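Local coordinates for YARHG domain-containing protein (Legionella pneumophila subsp. pneumophila, PDB 4G2A) that is of unknown function but may bind a nutrient, and combines a DUF4424-like region with a YARHG domain, at residues I21-I30 and Y159-D169. Residues are numbered along the deposited sequence; the frame is centred on the assembly and turned at random.
Sequences IKMVSELIRI and YVLKTGALWQD. With SO4 (sulfate ion), chain D; SO4 (sulfate ion), chain E.
With CG anti to the backbone N (chi1 -157°) and a bend at chi3, the selenomethionine M23 turns its methyl to the indole of W167, CE lying 3.3 Å from NE1. M23 SE sits 5.1 Å from the centroid of the W167 five-membered ring and 39° off the normal, an oblique Met-aromatic contact. I21 runs alongside the W167 indole, CG2 being 3.8 Å from CZ3, while its carbonyl oxygen meets the ring edge at CE3. I21 O also accepts a hydrogen bond from Q168 N at 3.1 Å, the donor standing above the carbonyl plane. A water joins M23 N to Q168 O, a second backbone link.

These contacts hold the loop that follows the 3-10 segment 162-166 against strand 21-33, which pairs antiparallel with 43-54 and parallel with 174-180 but not with 155-160, the strand of Y159. W167 also meets F52 of strand 43-54, and its NE1 donates a hydrogen bond to P13 O.

Toward the other end, Y159 presents one ring face to I28: CG2 lies 4.0 Å from the centroid and 22° off the normal, a CH-pi contact. I28 CD1 lies 3.7 Å from CE1 of Y159, and I30 CD1 approaches CD2 of the same ring obliquely.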
ATOM      1  N   ILE A  21      -0.506  -9.808 -28.691  1.00 42.40           N
ATOM      2  CA  ILE A  21      -1.588  -9.213 -27.913  1.00 40.12           C
ATOM      3  C   ILE A  21      -1.029  -7.973 -27.224  1.00 41.86           C
ATOM      4  O   ILE A  21      -0.046  -8.082 -26.483  1.00 39.20           O
ATOM      5  CB  ILE A  21      -2.201 -10.218 -26.871  1.00 41.39           C
ATOM      6  CG1 ILE A  21      -2.626 -11.596 -27.477  1.00 41.69           C
ATOM      7  CG2 ILE A  21      -3.302  -9.552 -26.009  1.00 38.37           C
ATOM      8  CD1 ILE A  21      -3.859 -11.611 -28.334  1.00 43.99           C
ATOM      9  N   LYS A  22      -1.650  -6.797 -27.456  1.00 38.73           N
ATOM     10  CA  LYS A  22      -1.187  -5.558 -26.824  1.00 36.48           C
ATOM     11  C   LYS A  22      -2.152  -5.123 -25.738  1.00 36.99           C
ATOM     12  O   LYS A  22      -3.358  -5.324 -25.851  1.00 36.08           O
ATOM     13  CB  LYS A  22      -0.905  -4.431 -27.846  1.00 39.60           C
ATOM     14  CG  LYS A  22      -2.075  -3.921 -28.662  1.00 55.66           C
ATOM     15  CD  LYS A  22      -1.612  -2.849 -29.661  1.00 68.18           C
ATOM     16  CE  LYS A  22      -2.771  -2.209 -30.395  1.00 79.64           C
ATOM     17  NZ  LYS A  22      -2.324  -1.272 -31.465  1.00 89.21           N
HETATM   18  N   MSE A  23      -1.600  -4.584 -24.649  1.00 32.21           N
HETATM   19  CA  MSE A  23      -2.362  -4.065 -23.518  1.00 30.55           C
HETATM   20  C   MSE A  23      -2.638  -2.617 -23.840  1.00 37.55           C
HETATM   21  O   MSE A  23      -1.691  -1.861 -24.007  1.00 39.46           O
HETATM   22  CB  MSE A  23      -1.569  -4.260 -22.226  1.00 31.08           C
HETATM   23  CG  MSE A  23      -2.445  -4.287 -21.009  1.00 36.82           C
HETATM   24 SE   MSE A  23      -1.348  -4.221 -19.421  0.75 42.87          SE
HETATM   25  CE  MSE A  23      -1.265  -6.064 -19.001  1.00 38.47           C
ATOM     26  N   VAL A  24      -3.900  -2.243 -24.074  1.00 35.10           N
ATOM     27  CA  VAL A  24      -4.183  -0.898 -24.551  1.00 36.62           C
ATOM     28  C   VAL A  24      -4.656   0.060 -23.446  1.00 41.07           C
ATOM     29  O   VAL A  24      -4.506   1.269 -23.606  1.00 41.26           O
ATOM     30  CB  VAL A  24      -5.135  -0.888 -25.773  1.00 42.44           C
ATOM     31  CG1 VAL A  24      -4.432  -1.438 -27.013  1.00 42.84           C
ATOM     32  CG2 VAL A  24      -6.408  -1.666 -25.497  1.00 42.47           C
ATOM     33  N   SER A  25      -5.185  -0.461 -22.331  1.00 36.74           N
ATOM     34  CA  SER A  25      -5.625   0.374 -21.215  1.00 35.58           C
ATOM     35  C   SER A  25      -5.786  -0.443 -19.943  1.00 36.88           C
ATOM     36  O   SER A  25      -6.006  -1.649 -19.998  1.00 35.89           O
ATOM     37  CB  SER A  25      -6.937   1.093 -21.536  1.00 40.81           C
ATOM     38  OG  SER A  25      -8.066   0.265 -21.306  1.00 53.24           O
ATOM     39  N   GLU A  26      -5.641   0.228 -18.798  1.00 32.59           N
ATOM     40  CA  GLU A  26      -5.813  -0.336 -17.453  1.00 31.18           C
ATOM     41  C   GLU A  26      -6.511   0.688 -16.574  1.00 34.22           C
ATOM     42  O   GLU A  26      -6.369   1.892 -16.785  1.00 34.75           O
ATOM     43  CB  GLU A  26      -4.477  -0.759 -16.797  1.00 31.99           C
ATOM     44  CG  GLU A  26      -3.497  -1.569 -17.649  1.00 35.24           C
ATOM     45  CD  GLU A  26      -2.776  -0.745 -18.701  1.00 43.75           C
ATOM     46  OE1 GLU A  26      -2.294   0.361 -18.369  1.00 34.04           O
ATOM     47  OE2 GLU A  26      -2.768  -1.165 -19.880  1.00 29.44           O
ATOM     48  N   LEU A  27      -7.282   0.208 -15.611  1.00 29.22           N
ATOM     49  CA  LEU A  27      -8.005   1.015 -14.639  1.00 28.00           C
ATOM     50  C   LEU A  27      -7.795   0.298 -13.326  1.00 30.78           C
ATOM     51  O   LEU A  27      -8.415  -0.734 -13.093  1.00 31.71           O
ATOM     52  CB  LEU A  27      -9.480   1.137 -15.063  1.00 28.86           C
ATOM     53  CG  LEU A  27     -10.413   1.979 -14.195  1.00 34.97           C
ATOM     54  CD1 LEU A  27     -10.033   3.468 -14.243  1.00 35.53           C
ATOM     55  CD2 LEU A  27     -11.855   1.818 -14.659  1.00 38.17           C
ATOM     56  N   ILE A  28      -6.821   0.763 -12.526  1.00 24.95           N
ATOM     57  CA  ILE A  28      -6.416   0.079 -11.307  1.00 23.55           C
ATOM     58  C   ILE A  28      -6.764   0.928 -10.068  1.00 30.21           C
ATOM     59  O   ILE A  28      -6.209   2.006  -9.837  1.00 30.24           O
ATOM     60  CB  ILE A  28      -4.905  -0.285 -11.416  1.00 25.05           C
ATOM     61  CG1 ILE A  28      -4.677  -1.243 -12.631  1.00 24.72           C
ATOM     62  CG2 ILE A  28      -4.375  -0.909 -10.110  1.00 25.29           C
ATOM     63  CD1 ILE A  28      -3.304  -1.212 -13.270  1.00 27.00           C
ATOM     64  N   ARG A  29      -7.688   0.409  -9.276  1.00 27.34           N
ATOM     65  CA  ARG A  29      -8.187   1.066  -8.074  1.00 27.09           C
ATOM     66  C   ARG A  29      -7.747   0.261  -6.880  1.00 30.93           C
ATOM     67  O   ARG A  29      -8.037  -0.921  -6.820  1.00 32.36           O
ATOM     68  CB  ARG A  29      -9.722   1.196  -8.146  1.00 24.33           C
ATOM     69  CG  ARG A  29     -10.270   2.264  -7.235  1.00 28.42           C
ATOM     70  CD  ARG A  29     -11.768   2.312  -7.344  1.00 37.38           C
ATOM     71  NE  ARG A  29     -12.373   3.233  -6.383  1.00 35.02           N
ATOM     72  CZ  ARG A  29     -12.769   2.869  -5.173  1.00 47.70           C
ATOM     73  NH1 ARG A  29     -12.628   1.613  -4.770  1.00 46.05           N
ATOM     74  NH2 ARG A  29     -13.290   3.759  -4.348  1.00 35.83           N
ATOM     75  N   ILE A  30      -6.978   0.874  -5.973  1.00 26.32           N
ATOM     76  CA  ILE A  30      -6.418   0.221  -4.779  1.00 24.84           C
ATOM     77  C   ILE A  30      -6.984   0.980  -3.587  1.00 28.46           C
ATOM     78  O   ILE A  30      -6.713   2.179  -3.414  1.00 27.18           O
ATOM     79  CB  ILE A  30      -4.858   0.177  -4.821  1.00 26.78           C
ATOM     80  CG1 ILE A  30      -4.333  -0.401  -6.166  1.00 26.00           C
ATOM     81  CG2 ILE A  30      -4.310  -0.598  -3.628  1.00 27.81           C
ATOM     82  CD1 ILE A  30      -2.782  -0.455  -6.347  1.00 27.99           C
ATOM     83  N   TYR A 159       2.301  -2.195  -6.780  1.00 26.63           N
ATOM     84  CA  TYR A 159       1.698  -2.801  -7.963  1.00 24.95           C
ATOM     85  C   TYR A 159       2.777  -2.971  -9.029  1.00 27.66           C
ATOM     86  O   TYR A 159       3.395  -1.979  -9.407  1.00 26.57           O
ATOM     87  CB  TYR A 159       0.530  -1.956  -8.478  1.00 24.65           C
ATOM     88  CG  TYR A 159      -0.407  -2.711  -9.392  1.00 25.01           C
ATOM     89  CD1 TYR A 159      -0.135  -2.836 -10.752  1.00 25.23           C
ATOM     90  CD2 TYR A 159      -1.545  -3.340  -8.891  1.00 25.23           C
ATOM     91  CE1 TYR A 159      -0.979  -3.547 -11.593  1.00 24.33           C
ATOM     92  CE2 TYR A 159      -2.409  -4.040  -9.731  1.00 26.50           C
ATOM     93  CZ  TYR A 159      -2.129  -4.126 -11.086  1.00 32.09           C
ATOM     94  OH  TYR A 159      -2.973  -4.807 -11.931  1.00 34.88           O
ATOM     95  N   VAL A 160       3.013  -4.228  -9.496  1.00 23.37           N
ATOM     96  CA  VAL A 160       4.018  -4.530 -10.520  1.00 23.30           C
ATOM     97  C   VAL A 160       3.471  -4.154 -11.917  1.00 28.70           C
ATOM     98  O   VAL A 160       2.466  -4.699 -12.368  1.00 27.87           O
ATOM     99  CB  VAL A 160       4.526  -5.987 -10.466  1.00 25.90           C
ATOM    100  CG1 VAL A 160       5.511  -6.272 -11.603  1.00 26.08           C
ATOM    101  CG2 VAL A 160       5.159  -6.297  -9.105  1.00 24.49           C
ATOM    102  N   LEU A 161       4.172  -3.212 -12.581  1.00 26.27           N
ATOM    103  CA  LEU A 161       3.835  -2.653 -13.882  1.00 26.42           C
ATOM    104  C   LEU A 161       4.917  -2.914 -14.932  1.00 32.21           C
ATOM    105  O   LEU A 161       4.594  -2.884 -16.116  1.00 33.47           O
ATOM    106  CB  LEU A 161       3.618  -1.132 -13.741  1.00 26.53           C
ATOM    107  CG  LEU A 161       2.348  -0.677 -12.975  1.00 30.75           C
ATOM    108  CD1 LEU A 161       2.415   0.813 -12.618  1.00 31.46           C
ATOM    109  CD2 LEU A 161       1.087  -0.968 -13.758  1.00 30.67           C
ATOM    110  N   LYS A 162       6.186  -3.157 -14.515  1.00 28.32           N
ATOM    111  CA  LYS A 162       7.325  -3.374 -15.418  1.00 29.50           C
ATOM    112  C   LYS A 162       7.138  -4.599 -16.346  1.00 34.95           C
ATOM    113  O   LYS A 162       7.723  -4.654 -17.430  1.00 33.77           O
ATOM    114  CB  LYS A 162       8.637  -3.531 -14.625  1.00 30.69           C
ATOM    115  CG  LYS A 162       9.167  -2.231 -14.022  1.00 35.95           C
ATOM    116  CD  LYS A 162      10.626  -2.376 -13.571  1.00 40.84           C
ATOM    117  CE  LYS A 162      11.022  -1.387 -12.493  1.00 52.34           C
ATOM    118  NZ  LYS A 162      12.431  -1.582 -12.017  1.00 63.26           N
ATOM    119  N   THR A 163       6.344  -5.575 -15.885  1.00 32.56           N
ATOM    120  CA  THR A 163       6.031  -6.829 -16.557  1.00 32.72           C
ATOM    121  C   THR A 163       5.166  -6.578 -17.775  1.00 39.11           C
ATOM    122  O   THR A 163       5.098  -7.437 -18.650  1.00 39.84           O
ATOM    123  CB  THR A 163       5.378  -7.806 -15.584  1.00 36.25           C
ATOM    124  OG1 THR A 163       4.284  -7.160 -14.919  1.00 26.53           O
ATOM    125  CG2 THR A 163       6.368  -8.365 -14.568  1.00 33.09           C
ATOM    126  N   GLY A 164       4.584  -5.380 -17.869  1.00 36.69           N
ATOM    127  CA  GLY A 164       3.822  -4.951 -19.036  1.00 37.15           C
ATOM    128  C   GLY A 164       4.615  -5.041 -20.333  1.00 41.66           C
ATOM    129  O   GLY A 164       4.028  -5.129 -21.414  1.00 42.69           O
ATOM    130  N   ALA A 165       5.969  -5.080 -20.213  1.00 36.96           N
ATOM    131  CA  ALA A 165       6.962  -5.255 -21.281  1.00 37.19           C
ATOM    132  C   ALA A 165       6.875  -6.659 -21.917  1.00 37.60           C
ATOM    133  O   ALA A 165       7.492  -6.887 -22.951  1.00 36.65           O
ATOM    134  CB  ALA A 165       8.364  -5.034 -20.723  1.00 37.99           C
ATOM    135  N   LEU A 166       6.146  -7.605 -21.284  1.00 32.67           N
ATOM    136  CA  LEU A 166       5.960  -8.945 -21.836  1.00 32.99           C
ATOM    137  C   LEU A 166       4.881  -8.936 -22.956  1.00 37.41           C
ATOM    138  O   LEU A 166       4.823  -9.860 -23.771  1.00 35.79           O
ATOM    139  CB  LEU A 166       5.594  -9.951 -20.741  1.00 32.18           C
ATOM    140  CG  LEU A 166       6.695 -10.286 -19.737  1.00 36.27           C
ATOM    141  CD1 LEU A 166       6.117 -10.899 -18.502  1.00 35.55           C
ATOM    142  CD2 LEU A 166       7.800 -11.151 -20.346  1.00 36.16           C
ATOM    143  N   TRP A 167       4.027  -7.897 -22.977  1.00 35.04           N
ATOM    144  CA  TRP A 167       2.990  -7.742 -23.985  1.00 35.48           C
ATOM    145  C   TRP A 167       3.565  -7.005 -25.194  1.00 43.67           C
ATOM    146  O   TRP A 167       4.580  -6.305 -25.071  1.00 43.21           O
ATOM    147  CB  TRP A 167       1.772  -7.017 -23.398  1.00 32.49           C
ATOM    148  CG  TRP A 167       1.106  -7.800 -22.311  1.00 31.12           C
ATOM    149  CD1 TRP A 167       1.196  -7.574 -20.976  1.00 32.76           C
ATOM    150  CD2 TRP A 167       0.293  -8.975 -22.466  1.00 30.52           C
ATOM    151  NE1 TRP A 167       0.459  -8.510 -20.283  1.00 31.29           N
ATOM    152  CE2 TRP A 167      -0.113  -9.378 -21.172  1.00 32.81           C
ATOM    153  CE3 TRP A 167      -0.168  -9.709 -23.578  1.00 31.90           C
ATOM    154  CZ2 TRP A 167      -0.926 -10.500 -20.953  1.00 31.50           C
ATOM    155  CZ3 TRP A 167      -0.964 -10.827 -23.359  1.00 32.53           C
ATOM    156  CH2 TRP A 167      -1.325 -11.220 -22.060  1.00 32.05           C
ATOM    157  N   GLN A 168       2.926  -7.190 -26.367  1.00 43.82           N
ATOM    158  CA  GLN A 168       3.328  -6.618 -27.649  1.00 45.84           C
ATOM    159  C   GLN A 168       3.375  -5.107 -27.603  1.00 52.64           C
ATOM    160  O   GLN A 168       2.482  -4.477 -27.037  1.00 51.57           O
ATOM    161  CB  GLN A 168       2.401  -7.081 -28.768  1.00 47.79           C
ATOM    162  CG  GLN A 168       2.987  -6.838 -30.149  1.00 60.48           C
ATOM    163  CD  GLN A 168       2.056  -7.267 -31.235  1.00 82.72           C
ATOM    164  OE1 GLN A 168       0.833  -7.231 -31.090  1.00 72.14           O
ATOM    165  NE2 GLN A 168       2.626  -7.691 -32.351  1.00 87.09           N
ATOM    166  N   ASP A 169       4.444  -4.540 -28.200  1.00 53.33           N
ATOM    167  CA  ASP A 169       4.777  -3.110 -28.282  1.00 54.91           C
ATOM    168  C   ASP A 169       5.373  -2.641 -26.959  1.00 57.74           C
ATOM    169  O   ASP A 169       5.446  -3.414 -25.993  1.00 57.06           O
ATOM    170  CB  ASP A 169       3.576  -2.233 -28.719  1.00 57.94           C
ATOM    171  CG  ASP A 169       3.022  -2.584 -30.099  1.00 77.66           C
ATOM    172  OD1 ASP A 169       3.834  -2.908 -31.009  1.00 80.02           O
ATOM    173  OD2 ASP A 169       1.782  -2.535 -30.272  1.00 86.64           O
TER
HETATM  174  S   SO4 D 403     -14.220   2.250  -1.408  1.00 80.81           S
HETATM  175  O1  SO4 D 403     -14.054   1.791  -0.026  1.00 81.09           O
HETATM  176  O2  SO4 D 403     -13.410   3.453  -1.649  1.00 78.47           O
HETATM  177  O3  SO4 D 403     -13.814   1.194  -2.330  1.00 81.85           O
HETATM  178  O4  SO4 D 403     -15.638   2.545  -1.625  1.00 83.09           O
HETATM  179  S   SO4 E 404     -13.531   7.466  -6.501  1.00109.53           S
HETATM  180  O1  SO4 E 404     -14.193   7.037  -5.264  1.00108.80           O
HETATM  181  O2  SO4 E 404     -12.393   8.334  -6.178  1.00109.91           O
HETATM  182  O3  SO4 E 404     -13.069   6.281  -7.243  1.00109.75           O
HETATM  183  O4  SO4 E 404     -14.473   8.218  -7.333  1.00109.73           O
HETATM  184  O   HOH W   1       1.175  -3.824 -24.859  1.00 46.89           O